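Non-atp dependent l-selective hydantoinase (Arthrobacter aurescens, PDB 1GKR) hydrolyses the ring amide of hydantoins as a homotetramer with two zinc ions in each subunit, favouring aryl over alkyl derivatives, with an enantiomer preference that depends on the substrate. Local coordinates at residues Asp78-Ala83 / Arg116-Phe121; Arg429-Ala434 / Gln443-Phe448; Val182-Glu187 / Leu235-Val240; Phe215-Ala220 / His239-Asp244. All blocks are in the same frame, centred on the assembly; numbering follows the deposited sequence.

Interaction 1: residues Asp78-Ala83 / Arg116-Phe121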
loop_
_atom_site.group_PDB
_atom_site.type_symbol
_atom_site.label_atom_id
_atom_site.label_comp_id
_atom_site.label_asym_id
_atom_site.label_seq_id
_atom_site.Cartn_x
_atom_site.Cartn_y
_atom_site.Cartn_z
ATOM N N ASP A 78 16.643 34.433 -26.813
ATOM C CA ASP A 78 16.370 33.654 -25.612
ATOM C C ASP A 78 17.582 32.884 -25.090
ATOM O O ASP A 78 17.730 32.716 -23.878
ATOM C CB ASP A 78 15.214 32.693 -25.874
ATOM C CG ASP A 78 13.941 33.417 -26.228
ATOM O OD1 ASP A 78 13.981 34.244 -27.163
ATOM O OD2 ASP A 78 12.904 33.163 -25.581
ATOM N N SER A 79 18.455 32.418 -25.978
ATOM C CA SER A 79 19.612 31.698 -25.486
ATOM C C SER A 79 20.511 32.660 -24.686
ATOM O O SER A 79 21.368 32.233 -23.916
ATOM C CB SER A 79 20.379 31.021 -26.636
ATOM O OG SER A 79 21.199 31.922 -27.343
ATOM N N GLU A 80 20.319 33.960 -24.848
ATOM C CA GLU A 80 21.125 34.890 -24.064
ATOM C C GLU A 80 20.557 34.906 -22.651
ATOM O O GLU A 80 21.290 35.108 -21.685
ATOM C CB GLU A 80 21.099 36.305 -24.650
ATOM C CG GLU A 80 21.844 36.438 -25.963
ATOM C CD GLU A 80 22.345 37.850 -26.199
ATOM O OE1 GLU A 80 21.821 38.775 -25.544
ATOM O OE2 GLU A 80 23.252 38.035 -27.042
ATOM N N SER A 81 19.247 34.705 -22.535
ATOM C CA SER A 81 18.615 34.664 -21.223
ATOM C C SER A 81 19.167 33.456 -20.478
ATOM O O SER A 81 19.424 33.527 -19.274
ATOM C CB SER A 81 17.097 34.522 -21.335
ATOM O OG SER A 81 16.478 35.766 -21.578
ATOM N N ALA A 82 19.338 32.346 -21.196
ATOM C CA ALA A 82 19.879 31.142 -20.590
ATOM C C ALA A 82 21.277 31.464 -20.072
ATOM O O ALA A 82 21.584 31.250 -18.896
ATOM C CB ALA A 82 19.949 30.020 -21.609
ATOM N N ALA A 83 22.120 31.994 -20.953
ATOM C CA ALA A 83 23.482 32.330 -20.575
ATOM C C ALA A 83 23.564 33.153 -19.303
ATOM O O ALA A 83 24.322 32.813 -18.407
ATOM C CB ALA A 83 24.174 33.058 -21.697
ATOM N N ARG A 116 22.491 29.750 -34.565
ATOM C CA ARG A 116 22.089 30.912 -33.798
ATOM C C ARG A 116 22.096 30.842 -32.278
ATOM O O ARG A 116 22.079 31.886 -31.617
ATOM C CB ARG A 116 20.725 31.378 -34.300
ATOM C CG ARG A 116 20.782 31.893 -35.731
ATOM C CD ARG A 116 19.441 32.386 -36.203
ATOM N NE ARG A 116 18.599 31.298 -36.674
ATOM C CZ ARG A 116 17.348 31.102 -36.276
ATOM N NH1 ARG A 116 16.800 31.927 -35.387
ATOM N NH2 ARG A 116 16.640 30.089 -36.777
ATOM N N LEU A 117 22.131 29.635 -31.718
ATOM C CA LEU A 117 22.140 29.476 -30.265
ATOM C C LEU A 117 23.454 29.929 -29.645
ATOM O O LEU A 117 24.513 29.837 -30.269
ATOM C CB LEU A 117 21.871 28.023 -29.898
ATOM C CG LEU A 117 20.391 27.676 -29.947
ATOM C CD1 LEU A 117 20.209 26.170 -29.819
ATOM C CD2 LEU A 117 19.678 28.437 -28.828
ATOM N N LYS A 118 23.385 30.425 -28.414
ATOM C CA LYS A 118 24.582 30.892 -27.730
ATOM C C LYS A 118 25.029 29.966 -26.587
ATOM O O LYS A 118 26.121 30.126 -26.048
ATOM C CB LYS A 118 24.375 32.324 -27.227
ATOM C CG LYS A 118 24.262 33.385 -28.327
ATOM C CD LYS A 118 24.511 34.769 -27.727
ATOM C CE LYS A 118 24.677 35.857 -28.779
ATOM N NZ LYS A 118 23.362 36.278 -29.334
ATOM N N VAL A 119 24.187 29.013 -26.205
ATOM C CA VAL A 119 24.564 28.041 -25.181
ATOM C C VAL A 119 24.430 26.681 -25.876
ATOM O O VAL A 119 23.885 26.605 -26.972
ATOM C CB VAL A 119 23.662 28.133 -23.936
ATOM C CG1 VAL A 119 23.846 29.496 -23.272
ATOM C CG2 VAL A 119 22.216 27.916 -24.314
ATOM N N ASP A 120 24.934 25.610 -25.283
ATOM C CA ASP A 120 24.842 24.318 -25.961
ATOM C C ASP A 120 23.422 23.751 -25.928
ATOM O O ASP A 120 22.596 24.161 -25.101
ATOM C CB ASP A 120 25.858 23.334 -25.362
ATOM C CG ASP A 120 27.297 23.618 -25.824
ATOM O OD1 ASP A 120 27.521 24.568 -26.610
ATOM O OD2 ASP A 120 28.210 22.883 -25.401
ATOM N N PHE A 121 23.137 22.800 -26.813
ATOM C CA PHE A 121 21.793 22.264 -26.880
ATOM C C PHE A 121 21.677 20.815 -27.328
ATOM O O PHE A 121 22.546 20.281 -28.018
ATOM C CB PHE A 121 20.978 23.111 -27.853
ATOM C CG PHE A 121 21.505 23.058 -29.268
ATOM C CD1 PHE A 121 22.652 23.762 -29.628
ATOM C CD2 PHE A 121 20.900 22.238 -30.222
ATOM C CE1 PHE A 121 23.196 23.647 -30.920
ATOM C CE2 PHE A 121 21.437 22.117 -31.514
ATOM C CZ PHE A 121 22.587 22.822 -31.860
#
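Ser79 and Lys118 form the close-packed middle of this buried contact, where helix 75-85 meets the turn that leads from helix 103-116 into strand 120-123 of the amidohydrolase TIM barrel. Lys118 N donates to Ser79 OG over 2.9 Å, and the bend of 138° at the hydrogen shows that it meets the hydroxyl off-line. OG is set between the backbone N and the carbonyl carbon, and there it also bonds to Phe75 O, one turn back in the same helix. Beneath it, Ser79 CB packs on Leu117 CD2 at 3.5 Å. Further along, the Lys118 chain runs out nearly straight and turns only at its last torsion (chi4 78°), which brings NZ to Glu80 OE2 at 2.9 Å in a salt bridge. NZ comes from the anti side of that oxygen, 28° out of the carboxylate plane, while OE1 is held by Arg406. Packing is looser toward Val119: Val119 CG1 is 3.9 Å from Ala83 CB, and Val119 CG2 is 4.1 Å from Ala82 CB. The solvent side is at Arg116, partly exposed and paired with Glu76 and Asp65. A methionine in place of Lys118 would probably leave Glu80 OE2 without its cationic mate in a buried setting. The bond from Lys118 N to Ser79 OG ties the turn to the helix, and the paired charges probably offset part of the cost of burial.

Interaction 2: residues Arg429-Ala434 / Gln443-Phe448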
loop_
_atom_site.group_PDB
_atom_site.type_symbol
_atom_site.label_atom_id
_atom_site.label_comp_id
_atom_site.label_asym_id
_atom_site.label_seq_id
_atom_site.Cartn_x
_atom_site.Cartn_y
_atom_site.Cartn_z
ATOM N N ARG A 429 32.210 25.058 -22.040
ATOM C CA ARG A 429 33.374 24.515 -22.719
ATOM C C ARG A 429 34.608 25.414 -22.598
ATOM O O ARG A 429 35.317 25.691 -23.573
ATOM C CB ARG A 429 33.035 24.217 -24.177
ATOM C CG ARG A 429 32.216 22.956 -24.320
ATOM C CD ARG A 429 31.756 22.714 -25.748
ATOM N NE ARG A 429 30.771 23.700 -26.175
ATOM C CZ ARG A 429 31.046 24.756 -26.930
ATOM N NH1 ARG A 429 32.283 24.966 -27.349
ATOM N NH2 ARG A 429 30.085 25.612 -27.255
ATOM N N GLY A 430 34.853 25.871 -21.377
ATOM C CA GLY A 430 36.016 26.693 -21.128
ATOM C C GLY A 430 35.982 28.153 -21.540
ATOM O O GLY A 430 36.987 28.843 -21.364
ATOM N N THR A 431 34.884 28.660 -22.090
ATOM C CA THR A 431 34.922 30.071 -22.443
ATOM C C THR A 431 33.798 30.859 -21.762
ATOM O O THR A 431 32.662 30.386 -21.648
ATOM C CB THR A 431 34.952 30.273 -24.003
ATOM O OG1 THR A 431 33.731 30.864 -24.447
ATOM C CG2 THR A 431 35.183 28.943 -24.730
ATOM N N VAL A 432 34.126 32.045 -21.258
ATOM C CA VAL A 432 33.132 32.852 -20.563
ATOM C C VAL A 432 32.104 33.379 -21.546
ATOM O O VAL A 432 32.438 34.167 -22.429
ATOM C CB VAL A 432 33.781 34.042 -19.839
ATOM C CG1 VAL A 432 32.722 34.817 -19.056
ATOM C CG2 VAL A 432 34.857 33.545 -18.908
ATOM N N VAL A 433 30.855 32.937 -21.400
ATOM C CA VAL A 433 29.795 33.378 -22.302
ATOM C C VAL A 433 28.997 34.507 -21.679
ATOM O O VAL A 433 28.354 35.278 -22.375
ATOM C CB VAL A 433 28.821 32.237 -22.669
ATOM C CG1 VAL A 433 29.558 31.115 -23.394
ATOM C CG2 VAL A 433 28.150 31.730 -21.427
ATOM N N ALA A 434 29.032 34.609 -20.364
ATOM C CA ALA A 434 28.309 35.676 -19.717
ATOM C C ALA A 434 29.040 36.013 -18.452
ATOM O O ALA A 434 29.458 35.131 -17.699
ATOM C CB ALA A 434 26.891 35.254 -19.409
ATOM N N GLN A 443 26.408 34.655 -31.851
ATOM C CA GLN A 443 25.429 33.632 -32.158
ATOM C C GLN A 443 26.057 32.476 -32.924
ATOM O O GLN A 443 26.866 32.681 -33.816
ATOM C CB GLN A 443 24.272 34.238 -32.945
ATOM C CG GLN A 443 24.668 34.964 -34.199
ATOM C CD GLN A 443 23.457 35.546 -34.913
ATOM O OE1 GLN A 443 22.818 36.487 -34.419
ATOM N NE2 GLN A 443 23.127 34.981 -36.075
ATOM N N GLY A 444 25.691 31.257 -32.557
ATOM C CA GLY A 444 26.242 30.101 -33.232
ATOM C C GLY A 444 27.295 29.417 -32.388
ATOM O O GLY A 444 27.729 28.300 -32.695
ATOM N N PHE A 445 27.716 30.090 -31.322
ATOM C CA PHE A 445 28.713 29.533 -30.426
ATOM C C PHE A 445 28.267 28.175 -29.861
ATOM O O PHE A 445 29.099 27.286 -29.642
ATOM C CB PHE A 445 28.974 30.496 -29.272
ATOM C CG PHE A 445 29.823 29.913 -28.185
ATOM C CD1 PHE A 445 31.190 29.727 -28.373
ATOM C CD2 PHE A 445 29.249 29.506 -26.984
ATOM C CE1 PHE A 445 31.977 29.139 -27.378
ATOM C CE2 PHE A 445 30.026 28.917 -25.986
ATOM C CZ PHE A 445 31.391 28.734 -26.186
ATOM N N GLY A 446 26.960 28.029 -29.625
ATOM C CA GLY A 446 26.415 26.794 -29.088
ATOM C C GLY A 446 26.609 25.563 -29.960
ATOM O O GLY A 446 26.448 25.608 -31.182
ATOM N N GLN A 447 26.957 24.450 -29.322
ATOM C CA GLN A 447 27.172 23.196 -30.024
ATOM C C GLN A 447 26.036 22.231 -29.721
ATOM O O GLN A 447 25.391 22.302 -28.674
ATOM C CB GLN A 447 28.449 22.519 -29.554
ATOM C CG GLN A 447 29.637 23.405 -29.433
ATOM C CD GLN A 447 30.418 23.467 -30.705
ATOM O OE1 GLN A 447 29.962 24.040 -31.697
ATOM N NE2 GLN A 447 31.608 22.864 -30.696
ATOM N N PHE A 448 25.826 21.312 -30.650
ATOM C CA PHE A 448 24.821 20.283 -30.531
ATOM C C PHE A 448 25.415 19.243 -29.584
ATOM O O PHE A 448 26.592 18.911 -29.696
ATOM C CB PHE A 448 24.611 19.676 -31.910
ATOM C CG PHE A 448 23.681 18.511 -31.935
ATOM C CD1 PHE A 448 22.342 18.662 -31.603
ATOM C CD2 PHE A 448 24.132 17.263 -32.338
ATOM C CE1 PHE A 448 21.461 17.580 -31.678
ATOM C CE2 PHE A 448 23.261 16.174 -32.417
ATOM C CZ PHE A 448 21.924 16.333 -32.087
HETATM O O HOH W 1 32.106 26.792 -29.915
#
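The Arg429 guanidinium lies between two residues of the 443-448 loop, with the Phe445 ring and the Gln447 side chain each meeting it in a different way. NH2 stands 3.5 Å above one face of the Phe445 ring, offset toward the rim, and the Arg429 CZ is 4.6 Å from the ring centroid and 31° off the ring normal: an off-centre cation-pi contact. Gln447 crosses Arg429 at about a right angle, placing its CG over the centre of one guanidinium face. At the edge of the same group, Phe445 O accepts a weak hydrogen bond from Arg429 NH2 (3.1 Å, 129°), and a water joins that carbonyl to Arg429 NH1. A bend at chi3 (-68°) turns the arginine head into this position. Val433 CG1 makes an apolar contact with Phe445 CE2 at 3.4 Å, and the Thr431 hydroxyl comes near the ring, with OG1 3.6 Å from Phe445 CZ. Arg429 NE forms a salt bridge with Asp120, at the start of barrel strand 120-123. The contact therefore joins the turn between strands 418-428 and 431-435, where Val433 and Ala434 form a classic beta bulge opposite Thr426, to a C-terminal loop whose Gln443 and Phe448 rest on helix 103-116.

Interaction 3: residues Val182-Glu187 / Leu235-Val240. With ZN (zinc ion), chain E.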
loop_
_atom_site.group_PDB
_atom_site.type_symbol
_atom_site.label_atom_id
_atom_site.label_comp_id
_atom_site.label_asym_id
_atom_site.label_seq_id
_atom_site.Cartn_x
_atom_site.Cartn_y
_atom_site.Cartn_z
ATOM N N VAL A 182 6.199 13.140 -21.117
ATOM C CA VAL A 182 4.824 13.416 -21.516
ATOM C C VAL A 182 4.229 14.530 -20.688
ATOM O O VAL A 182 4.695 14.819 -19.589
ATOM C CB VAL A 182 3.893 12.180 -21.337
ATOM C CG1 VAL A 182 4.519 10.960 -21.922
ATOM C CG2 VAL A 182 3.606 11.959 -19.892
ATOM N N HIS A 183 3.202 15.160 -21.244
ATOM C CA HIS A 183 2.460 16.201 -20.552
ATOM C C HIS A 183 1.250 15.389 -20.096
ATOM O O HIS A 183 0.427 14.966 -20.919
ATOM C CB HIS A 183 2.024 17.301 -21.525
ATOM C CG HIS A 183 1.148 18.343 -20.900
ATOM N ND1 HIS A 183 1.526 19.666 -20.791
ATOM C CD2 HIS A 183 -0.085 18.253 -20.340
ATOM C CE1 HIS A 183 0.566 20.347 -20.190
ATOM N NE2 HIS A 183 -0.423 19.513 -19.904
ATOM N N ALA A 184 1.135 15.141 -18.800
ATOM C CA ALA A 184 0.027 14.320 -18.345
ATOM C C ALA A 184 -1.189 15.007 -17.766
ATOM O O ALA A 184 -1.184 15.436 -16.616
ATOM C CB ALA A 184 0.529 13.270 -17.362
ATOM N N GLU A 185 -2.236 15.101 -18.579
ATOM C CA GLU A 185 -3.517 15.652 -18.145
ATOM C C GLU A 185 -4.580 14.904 -18.917
ATOM O O GLU A 185 -4.276 14.240 -19.900
ATOM C CB GLU A 185 -3.621 17.148 -18.416
ATOM C CG GLU A 185 -2.768 17.976 -17.478
ATOM C CD GLU A 185 -3.150 19.429 -17.486
ATOM O OE1 GLU A 185 -2.656 20.182 -18.359
ATOM O OE2 GLU A 185 -3.964 19.806 -16.619
ATOM N N ASN A 186 -5.822 14.977 -18.468
ATOM C CA ASN A 186 -6.881 14.283 -19.179
ATOM C C ASN A 186 -7.622 15.289 -20.062
ATOM O O ASN A 186 -8.421 16.096 -19.585
ATOM C CB ASN A 186 -7.845 13.622 -18.202
ATOM C CG ASN A 186 -8.781 12.676 -18.895
ATOM O OD1 ASN A 186 -9.486 13.064 -19.824
ATOM N ND2 ASN A 186 -8.786 11.423 -18.466
ATOM N N GLU A 187 -7.331 15.232 -21.356
ATOM C CA GLU A 187 -7.921 16.141 -22.331
ATOM C C GLU A 187 -9.434 16.252 -22.267
ATOM O O GLU A 187 -10.000 17.335 -22.170
ATOM C CB GLU A 187 -7.513 15.705 -23.733
ATOM C CG GLU A 187 -8.201 16.465 -24.825
ATOM C CD GLU A 187 -7.271 16.768 -25.975
ATOM O OE1 GLU A 187 -6.397 17.659 -25.819
ATOM O OE2 GLU A 187 -7.406 16.109 -27.034
ATOM N N LEU A 235 10.679 6.945 -18.644
ATOM C CA LEU A 235 9.632 7.943 -18.712
ATOM C C LEU A 235 9.822 9.090 -17.730
ATOM O O LEU A 235 10.131 8.869 -16.564
ATOM C CB LEU A 235 8.301 7.269 -18.412
ATOM C CG LEU A 235 7.144 8.217 -18.100
ATOM C CD1 LEU A 235 6.822 8.996 -19.350
ATOM C CD2 LEU A 235 5.916 7.449 -17.641
ATOM N N ILE A 236 9.647 10.318 -18.188
ATOM C CA ILE A 236 9.755 11.448 -17.279
ATOM C C ILE A 236 8.443 12.194 -17.344
ATOM O O ILE A 236 8.064 12.643 -18.416
ATOM C CB ILE A 236 10.817 12.469 -17.696
ATOM C CG1 ILE A 236 12.208 11.856 -17.674
ATOM C CG2 ILE A 236 10.765 13.657 -16.739
ATOM C CD1 ILE A 236 13.286 12.839 -18.093
ATOM N N VAL A 237 7.736 12.329 -16.232
ATOM C CA VAL A 237 6.499 13.093 -16.272
ATOM C C VAL A 237 6.885 14.558 -16.074
ATOM O O VAL A 237 7.447 14.932 -15.046
ATOM C CB VAL A 237 5.526 12.661 -15.178
ATOM C CG1 VAL A 237 4.271 13.530 -15.224
ATOM C CG2 VAL A 237 5.176 11.188 -15.365
ATOM N N LEU A 238 6.594 15.375 -17.084
ATOM C CA LEU A 238 6.917 16.798 -17.086
ATOM C C LEU A 238 6.046 17.597 -16.150
ATOM O O LEU A 238 4.950 17.167 -15.781
ATOM C CB LEU A 238 6.770 17.356 -18.497
ATOM C CG LEU A 238 7.660 16.743 -19.576
ATOM C CD1 LEU A 238 7.225 17.241 -20.932
ATOM C CD2 LEU A 238 9.098 17.113 -19.313
ATOM N N HIS A 239 6.553 18.771 -15.781
ATOM C CA HIS A 239 5.870 19.709 -14.881
ATOM C C HIS A 239 4.731 19.145 -14.044
ATOM O O HIS A 239 3.562 19.345 -14.383
ATOM C CB HIS A 239 5.326 20.886 -15.674
ATOM C CG HIS A 239 4.626 20.477 -16.927
ATOM N ND1 HIS A 239 3.762 19.404 -16.974
ATOM C CD2 HIS A 239 4.652 20.996 -18.177
ATOM C CE1 HIS A 239 3.284 19.280 -18.200
ATOM N NE2 HIS A 239 3.808 20.233 -18.948
ATOM N N VAL A 240 5.077 18.437 -12.968
ATOM C CA VAL A 240 4.090 17.892 -12.044
ATOM C C VAL A 240 3.807 19.033 -11.064
ATOM O O VAL A 240 4.713 19.516 -10.379
ATOM C CB VAL A 240 4.652 16.682 -11.306
ATOM C CG1 VAL A 240 3.700 16.250 -10.195
ATOM C CG2 VAL A 240 4.852 15.561 -12.293
HETATM ZN ZN ZN E . 3.195 20.824 -21.055
HETATM O O HOH W 2 2.727 16.454 -17.060
#
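His183 and His239 share a zinc ion just beyond the C-terminal ends of two adjacent parallel strands, the usual place for the metal centre in a TIM-barrel amidohydrolase. The strands pair through Val182 and Val237, and Leu238 N donates to Val182 O at 3.2 Å. With CG anti to the backbone N (chi1 175°), the His183 side chain swings out toward the metal. Its CB and then its CG pass His239 CE1, the latter at 3.6 Å, and His183 CD2 also faces His239 CE1, which lies over one face of the His183 ring, offset toward the rim. The rings make an offset edge-to-face pair with planes 77° apart. ND1 binds zinc at 2.0 Å, and His183 CE1 lies near the metal and 3.5 Å from His239 NE2, itself a zinc ligand at 2.3 Å; the carbamylated Lys147 is a further ligand. Leu238 rests CB, CG and CD1 against the Val182 peptide, and its CB also sits 3.9 Å above the centre of the His239 ring. A glycine at Leu238 would probably open a gap over Val182 O and let the His239 ring shift at its metal. On the side of the ring away from the zinc, His183 NE2 donates to Glu185 OE1 at 2.8 Å, nearly straight at 170° and on the anti lone pair.

Interaction 4: residues Phe215-Ala220 / His239-Asp244. With ZN (zinc ion), chain E.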
loop_
_atom_site.group_PDB
_atom_site.type_symbol
_atom_site.label_atom_id
_atom_site.label_comp_id
_atom_site.label_asym_id
_atom_site.label_seq_id
_atom_site.Cartn_x
_atom_site.Cartn_y
_atom_site.Cartn_z
ATOM N N PHE A 215 -7.222 16.081 -9.593
ATOM C CA PHE A 215 -7.680 14.717 -9.797
ATOM C C PHE A 215 -7.516 14.260 -11.240
ATOM O O PHE A 215 -7.236 13.085 -11.485
ATOM C CB PHE A 215 -9.114 14.545 -9.282
ATOM C CG PHE A 215 -10.174 14.745 -10.311
ATOM C CD1 PHE A 215 -10.448 13.752 -11.250
ATOM C CD2 PHE A 215 -10.935 15.906 -10.322
ATOM C CE1 PHE A 215 -11.467 13.909 -12.186
ATOM C CE2 PHE A 215 -11.963 16.081 -11.256
ATOM C CZ PHE A 215 -12.229 15.081 -12.189
ATOM N N GLN A 216 -7.651 15.170 -12.201
ATOM C CA GLN A 216 -7.470 14.751 -13.585
ATOM C C GLN A 216 -5.986 14.714 -13.942
ATOM O O GLN A 216 -5.556 13.866 -14.725
ATOM C CB GLN A 216 -8.273 15.630 -14.568
ATOM C CG GLN A 216 -7.950 17.106 -14.626
ATOM C CD GLN A 216 -6.736 17.405 -15.470
ATOM O OE1 GLN A 216 -6.503 16.766 -16.500
ATOM N NE2 GLN A 216 -5.957 18.397 -15.052
ATOM N N GLU A 217 -5.188 15.599 -13.349
ATOM C CA GLU A 217 -3.758 15.578 -13.634
ATOM C C GLU A 217 -3.216 14.265 -13.095
ATOM O O GLU A 217 -2.434 13.568 -13.744
ATOM C CB GLU A 217 -3.030 16.728 -12.936
ATOM C CG GLU A 217 -1.514 16.641 -13.056
ATOM C CD GLU A 217 -0.801 17.784 -12.363
ATOM O OE1 GLU A 217 -1.361 18.368 -11.422
ATOM O OE2 GLU A 217 0.340 18.102 -12.735
ATOM N N ASN A 218 -3.647 13.924 -11.892
ATOM C CA ASN A 218 -3.180 12.708 -11.266
ATOM C C ASN A 218 -3.683 11.441 -11.938
ATOM O O ASN A 218 -3.015 10.416 -11.909
ATOM C CB ASN A 218 -3.530 12.745 -9.785
ATOM C CG ASN A 218 -2.696 13.772 -9.026
ATOM O OD1 ASN A 218 -3.005 14.118 -7.886
ATOM N ND2 ASN A 218 -1.627 14.253 -9.657
ATOM N N GLU A 219 -4.851 11.505 -12.559
ATOM C CA GLU A 219 -5.364 10.334 -13.252
ATOM C C GLU A 219 -4.445 10.062 -14.446
ATOM O O GLU A 219 -4.075 8.918 -14.720
ATOM C CB GLU A 219 -6.794 10.588 -13.725
ATOM C CG GLU A 219 -7.440 9.432 -14.480
ATOM C CD GLU A 219 -6.950 9.305 -15.923
ATOM O OE1 GLU A 219 -6.847 10.354 -16.598
ATOM O OE2 GLU A 219 -6.683 8.165 -16.390
ATOM N N ALA A 220 -4.067 11.121 -15.153
ATOM C CA ALA A 220 -3.201 10.974 -16.312
ATOM C C ALA A 220 -1.844 10.418 -15.888
ATOM O O ALA A 220 -1.248 9.586 -16.585
ATOM C CB ALA A 220 -3.030 12.311 -17.009
ATOM N N HIS A 239 6.553 18.771 -15.781
ATOM C CA HIS A 239 5.870 19.709 -14.881
ATOM C C HIS A 239 4.731 19.145 -14.044
ATOM O O HIS A 239 3.562 19.345 -14.383
ATOM C CB HIS A 239 5.326 20.886 -15.674
ATOM C CG HIS A 239 4.626 20.477 -16.927
ATOM N ND1 HIS A 239 3.762 19.404 -16.974
ATOM C CD2 HIS A 239 4.652 20.996 -18.177
ATOM C CE1 HIS A 239 3.284 19.280 -18.200
ATOM N NE2 HIS A 239 3.808 20.233 -18.948
ATOM N N VAL A 240 5.077 18.437 -12.968
ATOM C CA VAL A 240 4.090 17.892 -12.044
ATOM C C VAL A 240 3.807 19.033 -11.064
ATOM O O VAL A 240 4.713 19.516 -10.379
ATOM C CB VAL A 240 4.652 16.682 -11.306
ATOM C CG1 VAL A 240 3.700 16.250 -10.195
ATOM C CG2 VAL A 240 4.852 15.561 -12.293
ATOM N N SER A 241 2.548 19.452 -11.000
ATOM C CA SER A 241 2.152 20.594 -10.179
ATOM C C SER A 241 1.744 20.365 -8.739
ATOM O O SER A 241 1.671 21.332 -7.983
ATOM C CB SER A 241 0.978 21.301 -10.830
ATOM O OG SER A 241 -0.205 20.546 -10.599
ATOM N N ASN A 242 1.458 19.122 -8.358
ATOM C CA ASN A 242 0.985 18.863 -7.007
ATOM C C ASN A 242 1.674 17.726 -6.260
ATOM O O ASN A 242 2.128 16.761 -6.859
ATOM C CB ASN A 242 -0.517 18.614 -7.067
ATOM C CG ASN A 242 -0.850 17.250 -7.626
ATOM O OD1 ASN A 242 -0.820 16.249 -6.907
ATOM N ND2 ASN A 242 -1.152 17.196 -8.916
ATOM N N PRO A 243 1.701 17.807 -4.922
ATOM C CA PRO A 243 2.325 16.825 -4.030
ATOM C C PRO A 243 1.889 15.386 -4.247
ATOM O O PRO A 243 2.721 14.470 -4.242
ATOM C CB PRO A 243 1.934 17.314 -2.636
ATOM C CG PRO A 243 1.560 18.750 -2.828
ATOM C CD PRO A 243 0.863 18.738 -4.145
ATOM N N ASP A 244 0.588 15.179 -4.418
ATOM C CA ASP A 244 0.084 13.825 -4.609
ATOM C C ASP A 244 0.601 13.158 -5.875
ATOM O O ASP A 244 0.825 11.948 -5.893
ATOM C CB ASP A 244 -1.444 13.810 -4.595
ATOM C CG ASP A 244 -2.018 14.244 -3.258
ATOM O OD1 ASP A 244 -1.458 13.847 -2.215
ATOM O OD2 ASP A 244 -3.031 14.976 -3.245
HETATM ZN ZN ZN E . 3.195 20.824 -21.055
#
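Glu217 reaches from helix 214-231 to Ser241 and Asn242 in the loop that follows a TIM-barrel strand and runs into helix 243-254. The zinc ligand His239 lies in this loop, and the glutamate grips the chain two residues further on. Extended throughout, with CG anti to the backbone N (chi1 172°), the Glu217 chain sets its carboxylate before the loop. Ser241 supplies a donor to each oxygen. Its OG gives its proton to Glu217 OE1 at 2.6 Å on the syn lone pair, and its backbone N donates to Glu217 OE2 at 3.1 Å in an almost straight bond (175°), met on the syn side and somewhat out of the carboxylate plane. Since the serine OG lies between its own N and carbonyl carbon, hydroxyl and amide can face the same acid group. OE1 has more to accept, as Asn242 ND2 also donates to it and Arg289 forms a salt bridge with it; the same arginine hydrogen-bonds to Ser241 OG. So many donors would probably favour the ionised form of this buried acid. Asn242 is the N-cap of helix 243-254, its OD1 accepting from Gly245 N while its other end serves the glutamate. Asp244, partly exposed, forms a salt bridge with Arg296. On the same helix as Glu217, Gln216 hydrogen-bonds to the Glu185 carboxylate and to Asn186 N, and Phe215 meets Phe167 of a neighbouring subunit. Asn242 ND2 stands 2.8 Å from Glu217 OE1, which lies within 4° of the amide plane although the nitrogen itself sits well above the carboxylate plane.

Overall arrangement
The four contacts form two pairs on opposite sides of the chain's centre. Interaction 1 joins helix 75-85 to the turn before strand 120-123, and interaction 2, its centre 8 Å away, joins the turn and strand at 429-434 to the C-terminal loop; Asp120 links them, bonding to both Arg429 and Gln447. Interactions 3 and 4 share His239 and Val240 and meet again where Asn186 bonds to Gln216 and Glu219. Interactions 1, 3 and 4 are buried, whereas interaction 2 is partly exposed and away from the metals. Chemistry differs accordingly: a salt bridge and serine bond in 1, an arginine over an aromatic face in 2, metal coordination in 3, and a carboxylate fed by several donors in 4.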